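PDB 2PAG: SMI1/KNR4 family protein from Pseudomonas syringae pv. tomato, which is of unknown biochemical function but belongs to the SMI1/KNR4 (SUKH) family and binds calcium ions. Local coordinates for residues E2-Q7 with S123-A128; F40-F45 with E58-T63; T69-V74 with E86-C91. One frame throughout, in Å; residues are numbered along the deposited sequence.

Contact 1 (E2-Q7 with S123-A128)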
# COMPACT_ATOMS: atom_id res chain seq x y z
N GLU A 2 13.49 8.28 -8.18
CA GLU A 2 14.14 9.06 -7.13
C GLU A 2 13.28 10.30 -6.88
O GLU A 2 13.08 10.72 -5.74
CB GLU A 2 15.55 9.45 -7.57
CG GLU A 2 16.43 9.96 -6.44
CD GLU A 2 17.82 10.34 -6.93
OE1 GLU A 2 18.45 9.53 -7.64
OE2 GLU A 2 18.28 11.45 -6.59
N GLU A 3 12.78 10.86 -7.97
CA GLU A 3 11.93 12.05 -7.93
C GLU A 3 10.69 11.88 -7.06
O GLU A 3 10.44 12.67 -6.15
CB GLU A 3 11.46 12.40 -9.35
CG GLU A 3 12.54 12.91 -10.28
CD GLU A 3 12.85 14.37 -10.05
OE1 GLU A 3 13.38 14.71 -8.97
OE2 GLU A 3 12.54 15.18 -10.95
N VAL A 4 9.91 10.85 -7.36
CA VAL A 4 8.68 10.58 -6.62
C VAL A 4 8.95 10.27 -5.15
O VAL A 4 8.24 10.76 -4.27
CB VAL A 4 7.91 9.40 -7.27
CG1 VAL A 4 6.60 9.16 -6.54
CG2 VAL A 4 7.64 9.72 -8.74
N ILE A 5 9.99 9.49 -4.89
CA ILE A 5 10.32 9.15 -3.51
C ILE A 5 10.63 10.43 -2.74
O ILE A 5 10.11 10.65 -1.65
CB ILE A 5 11.52 8.17 -3.43
CG1 ILE A 5 11.10 6.81 -3.99
CG2 ILE A 5 11.99 8.04 -1.97
CD1 ILE A 5 12.22 5.80 -4.03
N GLU A 6 11.46 11.29 -3.33
CA GLU A 6 11.82 12.56 -2.69
C GLU A 6 10.58 13.40 -2.40
O GLU A 6 10.44 13.97 -1.32
CB GLU A 6 12.79 13.35 -3.58
CG GLU A 6 13.03 14.80 -3.14
CD GLU A 6 13.97 15.57 -4.07
OE1 GLU A 6 14.00 15.28 -5.29
OE2 GLU A 6 14.68 16.48 -3.60
N GLN A 7 9.67 13.46 -3.37
CA GLN A 7 8.44 14.23 -3.23
C GLN A 7 7.65 13.76 -2.02
O GLN A 7 7.18 14.57 -1.22
CB GLN A 7 7.59 14.08 -4.50
CG GLN A 7 6.52 15.15 -4.66
CD GLN A 7 5.64 14.91 -5.87
OE1 GLN A 7 6.11 14.49 -6.93
NE2 GLN A 7 4.34 15.19 -5.72
N SER A 123 1.84 1.22 -12.30
CA SER A 123 2.68 0.76 -11.20
C SER A 123 2.29 1.46 -9.91
O SER A 123 1.54 2.45 -9.92
CB SER A 123 4.15 1.06 -11.48
OG SER A 123 4.43 2.43 -11.25
N VAL A 124 2.81 0.94 -8.80
CA VAL A 124 2.53 1.52 -7.50
C VAL A 124 3.08 2.95 -7.45
O VAL A 124 2.55 3.80 -6.74
CB VAL A 124 3.18 0.68 -6.37
CG1 VAL A 124 3.22 1.47 -5.09
CG2 VAL A 124 2.39 -0.61 -6.19
N TRP A 125 4.14 3.21 -8.20
CA TRP A 125 4.71 4.55 -8.22
C TRP A 125 3.82 5.52 -9.01
O TRP A 125 3.75 6.70 -8.68
CB TRP A 125 6.14 4.51 -8.77
CG TRP A 125 7.09 3.85 -7.80
CD1 TRP A 125 7.86 2.75 -8.01
CD2 TRP A 125 7.34 4.26 -6.44
NE1 TRP A 125 8.58 2.44 -6.87
CE2 TRP A 125 8.27 3.35 -5.89
CE3 TRP A 125 6.86 5.30 -5.63
CZ2 TRP A 125 8.74 3.45 -4.58
CZ3 TRP A 125 7.32 5.40 -4.32
CH2 TRP A 125 8.25 4.48 -3.81
N HIS A 126 3.13 5.02 -10.03
CA HIS A 126 2.20 5.87 -10.78
C HIS A 126 1.07 6.23 -9.83
O HIS A 126 0.58 7.37 -9.81
CB HIS A 126 1.61 5.14 -11.99
CG HIS A 126 2.54 5.02 -13.15
ND1 HIS A 126 3.56 4.10 -13.19
CD2 HIS A 126 2.60 5.72 -14.31
CE1 HIS A 126 4.22 4.23 -14.33
NE2 HIS A 126 3.65 5.21 -15.03
N TRP A 127 0.64 5.24 -9.06
CA TRP A 127 -0.43 5.45 -8.10
C TRP A 127 0.00 6.45 -7.02
O TRP A 127 -0.76 7.33 -6.63
CB TRP A 127 -0.81 4.13 -7.44
CG TRP A 127 -1.88 4.28 -6.40
CD1 TRP A 127 -3.23 4.36 -6.61
CD2 TRP A 127 -1.68 4.49 -5.00
NE1 TRP A 127 -3.88 4.61 -5.42
CE2 TRP A 127 -2.95 4.69 -4.42
CE3 TRP A 127 -0.54 4.52 -4.17
CZ2 TRP A 127 -3.12 4.93 -3.05
CZ3 TRP A 127 -0.71 4.76 -2.82
CH2 TRP A 127 -1.99 4.96 -2.27
N ALA A 128 1.24 6.31 -6.54
CA ALA A 128 1.74 7.20 -5.50
C ALA A 128 1.81 8.64 -6.01
O ALA A 128 1.46 9.58 -5.29
CB ALA A 128 3.11 6.74 -5.04

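Contact 2 (F40-F45 with E58-T63)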
# COMPACT_ATOMS: atom_id res chain seq x y z
N PHE A 40 7.59 -6.93 -6.73
CA PHE A 40 8.81 -6.16 -6.51
C PHE A 40 8.64 -4.66 -6.29
O PHE A 40 9.11 -4.13 -5.30
CB PHE A 40 9.82 -6.35 -7.65
CG PHE A 40 11.12 -5.60 -7.43
CD1 PHE A 40 12.17 -6.18 -6.73
CD2 PHE A 40 11.26 -4.27 -7.83
CE1 PHE A 40 13.32 -5.46 -6.41
CE2 PHE A 40 12.41 -3.54 -7.52
CZ PHE A 40 13.44 -4.14 -6.81
N VAL A 41 7.98 -3.97 -7.22
CA VAL A 41 7.82 -2.53 -7.07
C VAL A 41 7.01 -2.17 -5.83
O VAL A 41 7.30 -1.19 -5.16
CB VAL A 41 7.21 -1.88 -8.34
CG1 VAL A 41 7.06 -0.39 -8.14
CG2 VAL A 41 8.13 -2.14 -9.53
N PHE A 42 5.99 -2.98 -5.52
CA PHE A 42 5.19 -2.76 -4.32
C PHE A 42 6.12 -2.91 -3.10
O PHE A 42 6.06 -2.13 -2.15
CB PHE A 42 4.05 -3.79 -4.29
CG PHE A 42 3.01 -3.57 -3.22
CD1 PHE A 42 3.12 -2.52 -2.30
CD2 PHE A 42 1.92 -4.42 -3.13
CE1 PHE A 42 2.14 -2.34 -1.32
CE2 PHE A 42 0.95 -4.26 -2.16
CZ PHE A 42 1.05 -3.21 -1.25
N LYS A 43 6.99 -3.92 -3.13
CA LYS A 43 7.92 -4.14 -2.03
C LYS A 43 8.85 -2.94 -1.90
O LYS A 43 9.20 -2.52 -0.80
CB LYS A 43 8.73 -5.41 -2.30
CG LYS A 43 9.60 -5.87 -1.15
CD LYS A 43 9.93 -7.35 -1.28
CE LYS A 43 10.61 -7.66 -2.61
NZ LYS A 43 10.91 -9.12 -2.75
N GLU A 44 9.26 -2.39 -3.04
CA GLU A 44 10.13 -1.22 -3.07
C GLU A 44 9.42 -0.04 -2.40
O GLU A 44 10.02 0.70 -1.63
CB GLU A 44 10.49 -0.89 -4.52
CG GLU A 44 11.43 0.27 -4.69
CD GLU A 44 11.82 0.43 -6.14
OE1 GLU A 44 10.91 0.64 -6.97
OE2 GLU A 44 13.03 0.33 -6.45
N PHE A 45 8.14 0.11 -2.70
CA PHE A 45 7.33 1.17 -2.12
C PHE A 45 7.32 1.00 -0.59
O PHE A 45 7.59 1.94 0.17
CB PHE A 45 5.91 1.07 -2.68
CG PHE A 45 4.90 1.93 -1.99
CD1 PHE A 45 4.62 3.21 -2.46
CD2 PHE A 45 4.19 1.44 -0.90
CE1 PHE A 45 3.63 3.99 -1.86
CE2 PHE A 45 3.19 2.21 -0.28
CZ PHE A 45 2.92 3.49 -0.77
N GLU A 58 -4.21 6.83 3.59
CA GLU A 58 -3.23 6.18 4.44
C GLU A 58 -2.95 4.80 3.88
O GLU A 58 -3.67 3.84 4.15
CB GLU A 58 -3.76 6.05 5.87
CG GLU A 58 -3.97 7.36 6.59
CD GLU A 58 -4.52 7.14 7.98
OE1 GLU A 58 -5.71 6.81 8.10
OE2 GLU A 58 -3.74 7.26 8.95
N PRO A 59 -1.89 4.67 3.07
CA PRO A 59 -1.57 3.37 2.49
C PRO A 59 -1.19 2.32 3.53
O PRO A 59 -0.95 2.63 4.70
CB PRO A 59 -0.41 3.69 1.54
CG PRO A 59 -0.60 5.15 1.24
CD PRO A 59 -0.97 5.70 2.58
N VAL A 60 -1.12 1.07 3.09
CA VAL A 60 -0.78 -0.02 3.98
C VAL A 60 0.64 0.06 4.54
O VAL A 60 1.55 0.65 3.93
CB VAL A 60 -0.97 -1.39 3.30
CG1 VAL A 60 -2.43 -1.58 2.90
CG2 VAL A 60 -0.06 -1.52 2.10
N THR A 61 0.79 -0.52 5.72
CA THR A 61 2.06 -0.56 6.43
C THR A 61 2.30 -1.97 6.95
O THR A 61 1.40 -2.81 6.94
CB THR A 61 2.05 0.42 7.62
OG1 THR A 61 0.95 0.10 8.50
CG2 THR A 61 1.90 1.85 7.13
N VAL A 62 3.52 -2.25 7.41
CA VAL A 62 3.82 -3.58 7.92
C VAL A 62 4.60 -3.61 9.23
O VAL A 62 4.96 -4.68 9.70
CB VAL A 62 4.63 -4.39 6.88
CG1 VAL A 62 3.86 -4.50 5.57
CG2 VAL A 62 5.99 -3.74 6.66
N THR A 63 4.82 -2.44 9.83
CA THR A 63 5.61 -2.36 11.06
C THR A 63 4.86 -2.24 12.38
O THR A 63 5.47 -2.37 13.45
CB THR A 63 6.62 -1.19 10.97
OG1 THR A 63 5.90 0.04 10.83
CG2 THR A 63 7.55 -1.37 9.77

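Contact 3 (T69-V74 with E86-C91)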
# COMPACT_ATOMS: atom_id res chain seq x y z
N THR A 69 -3.81 0.16 9.33
CA THR A 69 -3.28 0.00 7.98
C THR A 69 -2.36 -1.21 7.88
O THR A 69 -1.78 -1.47 6.83
CB THR A 69 -2.50 1.25 7.50
OG1 THR A 69 -1.41 1.51 8.40
CG2 THR A 69 -3.41 2.46 7.43
N TYR A 70 -2.24 -1.96 8.97
CA TYR A 70 -1.40 -3.15 9.01
C TYR A 70 -1.81 -4.10 7.89
O TYR A 70 -2.92 -4.64 7.89
CB TYR A 70 -1.54 -3.83 10.38
CG TYR A 70 -0.59 -4.97 10.61
CD1 TYR A 70 0.79 -4.81 10.42
CD2 TYR A 70 -1.05 -6.21 11.03
CE1 TYR A 70 1.68 -5.86 10.65
CE2 TYR A 70 -0.17 -7.27 11.26
CZ TYR A 70 1.19 -7.09 11.07
OH TYR A 70 2.05 -8.14 11.31
N LEU A 71 -0.91 -4.34 6.94
CA LEU A 71 -1.22 -5.16 5.77
C LEU A 71 -1.96 -6.48 5.98
O LEU A 71 -2.95 -6.74 5.30
CB LEU A 71 0.05 -5.41 4.94
CG LEU A 71 -0.14 -6.02 3.55
CD1 LEU A 71 -1.19 -5.24 2.75
CD2 LEU A 71 1.20 -6.01 2.81
N PRO A 72 -1.51 -7.32 6.93
CA PRO A 72 -2.23 -8.58 7.12
C PRO A 72 -3.70 -8.38 7.50
O PRO A 72 -4.57 -9.12 7.05
CB PRO A 72 -1.43 -9.28 8.21
CG PRO A 72 -0.03 -8.79 7.95
CD PRO A 72 -0.27 -7.31 7.72
N GLU A 73 -3.97 -7.38 8.34
CA GLU A 73 -5.34 -7.10 8.75
C GLU A 73 -6.14 -6.48 7.61
O GLU A 73 -7.32 -6.78 7.43
CB GLU A 73 -5.38 -6.18 9.97
CG GLU A 73 -4.79 -6.77 11.25
CD GLU A 73 -5.70 -7.79 11.93
OE1 GLU A 73 -5.30 -8.32 12.99
OE2 GLU A 73 -6.81 -8.06 11.42
N VAL A 74 -5.51 -5.59 6.84
CA VAL A 74 -6.19 -4.96 5.71
C VAL A 74 -6.55 -6.03 4.66
O VAL A 74 -7.62 -6.00 4.06
CB VAL A 74 -5.31 -3.86 5.05
CG1 VAL A 74 -5.97 -3.32 3.80
CG2 VAL A 74 -5.09 -2.71 6.04
N GLU A 86 -6.01 -12.88 -5.12
CA GLU A 86 -4.83 -12.64 -5.94
C GLU A 86 -4.37 -11.18 -5.95
O GLU A 86 -3.26 -10.88 -6.41
CB GLU A 86 -5.12 -13.09 -7.38
CG GLU A 86 -6.23 -12.31 -8.04
CD GLU A 86 -6.71 -12.94 -9.33
OE1 GLU A 86 -5.87 -13.22 -10.21
OE2 GLU A 86 -7.93 -13.17 -9.46
N LEU A 87 -5.21 -10.29 -5.45
CA LEU A 87 -4.90 -8.86 -5.40
C LEU A 87 -4.51 -8.47 -3.98
O LEU A 87 -5.21 -8.82 -3.02
CB LEU A 87 -6.12 -8.04 -5.83
CG LEU A 87 -6.68 -8.30 -7.23
CD1 LEU A 87 -7.83 -7.32 -7.51
CD2 LEU A 87 -5.57 -8.14 -8.27
N ILE A 88 -3.40 -7.74 -3.84
CA ILE A 88 -2.95 -7.30 -2.52
C ILE A 88 -3.23 -5.81 -2.35
O ILE A 88 -2.70 -4.98 -3.09
CB ILE A 88 -1.43 -7.51 -2.34
CG1 ILE A 88 -1.07 -8.97 -2.57
CG2 ILE A 88 -1.03 -7.08 -0.92
CD1 ILE A 88 0.43 -9.22 -2.60
N PRO A 89 -4.04 -5.45 -1.35
CA PRO A 89 -4.34 -4.03 -1.14
C PRO A 89 -3.13 -3.17 -0.86
O PRO A 89 -2.22 -3.58 -0.13
CB PRO A 89 -5.29 -4.05 0.06
CG PRO A 89 -5.98 -5.36 -0.08
CD PRO A 89 -4.86 -6.30 -0.46
N ILE A 90 -3.10 -1.98 -1.45
CA ILE A 90 -2.02 -1.05 -1.18
C ILE A 90 -2.63 0.12 -0.42
O ILE A 90 -1.94 0.79 0.34
CB ILE A 90 -1.30 -0.56 -2.48
CG1 ILE A 90 -0.23 0.47 -2.10
CG2 ILE A 90 -2.30 0.07 -3.47
CD1 ILE A 90 0.70 0.86 -3.23
N CYS A 91 -3.93 0.35 -0.59
CA CYS A 91 -4.54 1.45 0.14
C CYS A 91 -6.06 1.39 0.20
O CYS A 91 -6.73 1.31 -0.82
CB CYS A 91 -4.11 2.79 -0.46
SG CYS A 91 -4.67 4.24 0.46

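Contact 1 (E2-Q7 with S123-A128)
Trp125 reaches across to Val4 and Ile5 with the six-membered part of its indole. Its CG stands anti to the carbonyl carbon, beside the backbone N (chi1 -71°). With CG placed so, the far end of the indole comes close to helix 2-11, although the CA–CB bond does not point at it. Next along the five-membered ring, NE1 is hydrogen-bonded to Glu44 OE1, and the Trp125 side chain also touches Val41, Thr48 and Val49 of helix 40-49. The bond to Glu44 satisfies NE1, while the six-membered ring meets the first helix.

In the six-membered ring, CE3 of Trp125 lies 4.0 Å from CG1 of Val4. The same methyl, Val4 CG1, also comes within 4.5 Å of Ala128 CB, one turn further along. At the far end of the ring, CH2 of Trp125 is 3.7 Å from CG1 of Ile5. Trp125 CZ3 is 4.0 Å from that same Ile5 CG1. Both aliphatic chains meet the ring at a slant.

Ser123 caps the helix that carries the indole. Its OG accepts a weak bond from Trp125 N at 3.2 Å. Ser123 OG is also hydrogen-bonded to His126 ND1, 2.7 Å away, and lies in the plane of the imidazole at its edge.

The axes of the short segments approach to 10.5 Å and cross at 44°. This is apolar helix-to-helix packing, and it joins the first helix of this SMI1/KNR4 domain to its last one, far from the calcium site.

Contact 2 (F40-F45 with E58-T63)
Pro59 and Val60 lie against the rings of Phe45 and Phe42. This is where the irregular chain between helices 40-49 and 71-81 passes through the buried core of the SMI1/KNR4 domain. All four touching residues are buried, and the whole contact is apolar.

Pro59 comes first. Its CA–CB bond points toward helix 40-49, and CB lies 4.1 Å from Phe45 CZ. The proline carbon sits at the edge of that ring, near its plane, so the phenyl is met at its far end and not over a face. Pro59 also touches Trp127 and Trp132 of helix 124-132, so it touches two helices.

The two phenylalanine rings start alike, with CG anti to the backbone N in each. They differ at the next bond. Phe45 has the usual crosswise ring, with chi2 93°. In Phe42 chi2 is -2°, which lays the ring plane along its CA–CB bond, with CD1 nearly eclipsing CA. The planes of the two rings end up about 59° apart, and each presents its CZ end to the loop.

Val60 follows and takes the other phenylalanine, Phe42. Its backbone is hydrogen-bonded to Ile90, which ties this chain to strand 88-93. Phe42 also lies on Ile88 and Ile90, and Phe45 on Ile90, so both rings touch the 58-63 chain and strand 88-93. The branch of Val60 that does the touching is CG2. It lies in the plane of the Phe42 ring, 3.9 Å from Phe42 CZ and 4.1 Å from Phe42 CE1.

Contact 3 (T69-V74 with E86-C91)
A backbone oxygen without a polar partner marks the meeting of Leu71 with Pro89. Pro89 O is buried here, and no atom of the model gives it a hydrogen bond. Its nearest neighbour across the contact is a methyl, Leu71 CD1, at 3.5 Å.

That methyl does double duty. Leu71 CD1 is also 4.1 Å from CG2 of Ile88, where the two side chains cross at about a right angle. The leucine CG is anti to the backbone N (chi1 -169°). This swings the branched end from the first turn of helix 71-81 over to the strand. Ile88 answers with its short CG2 branch and not with CD1.

One turn on, the CA–CB bond of Val74 points toward the strand. Its CG1 lies 3.9 Å from Pro89 CB, and the two side chains run past each other in opposite directions. Val74 and Pro89 are also the closest pair by backbone, with CA atoms 7.2 Å apart. Val74 touches Tyr97 of strand 96-100 as well, so the helix also meets the second strand of the sheet.

Each segment has a local feature of its own. Tyr70 is at the N-cap position of the helix, and Pro72 CD packs over the centre of the Tyr70 ring, 3.4 Å above its plane. In the other segment the chain turns a corner at Ile90. Ile90 and Cys91 both face Tyr98, a classic beta bulge.

The chemistry is that of van der Waals packing without directional bonds. A carbonyl dipole held against methyl carbon probably carries an energetic cost, which the surrounding apolar packing would have to offset.

Overall arrangement
Contact 1 closes nearly the whole chain, and contacts 2 and 3 follow one another inside that loop. Contacts 2 and 3 are neighbours, with centres 9 Å apart. Hydrogen bonds probably join them: Thr61 OG1 to Thr69 OG1, and Thr61 O to Leu71 N, each at 2.8 Å. Contact 1 lies about 12 Å from contact 2 and 19 Å from contact 3, centre to centre. It meets contact 2 through Trp125 NE1, 2.9 Å from Glu44 OE1, and contact 3 through Trp127 CZ2, 3.5 Å from Cys91 CB. A bound calcium ion lies about 12 Å from the side chain of Phe42 and about 13 Å from that of Ile88; Glu101, Asp103 and Thr105 are the calcium ligands.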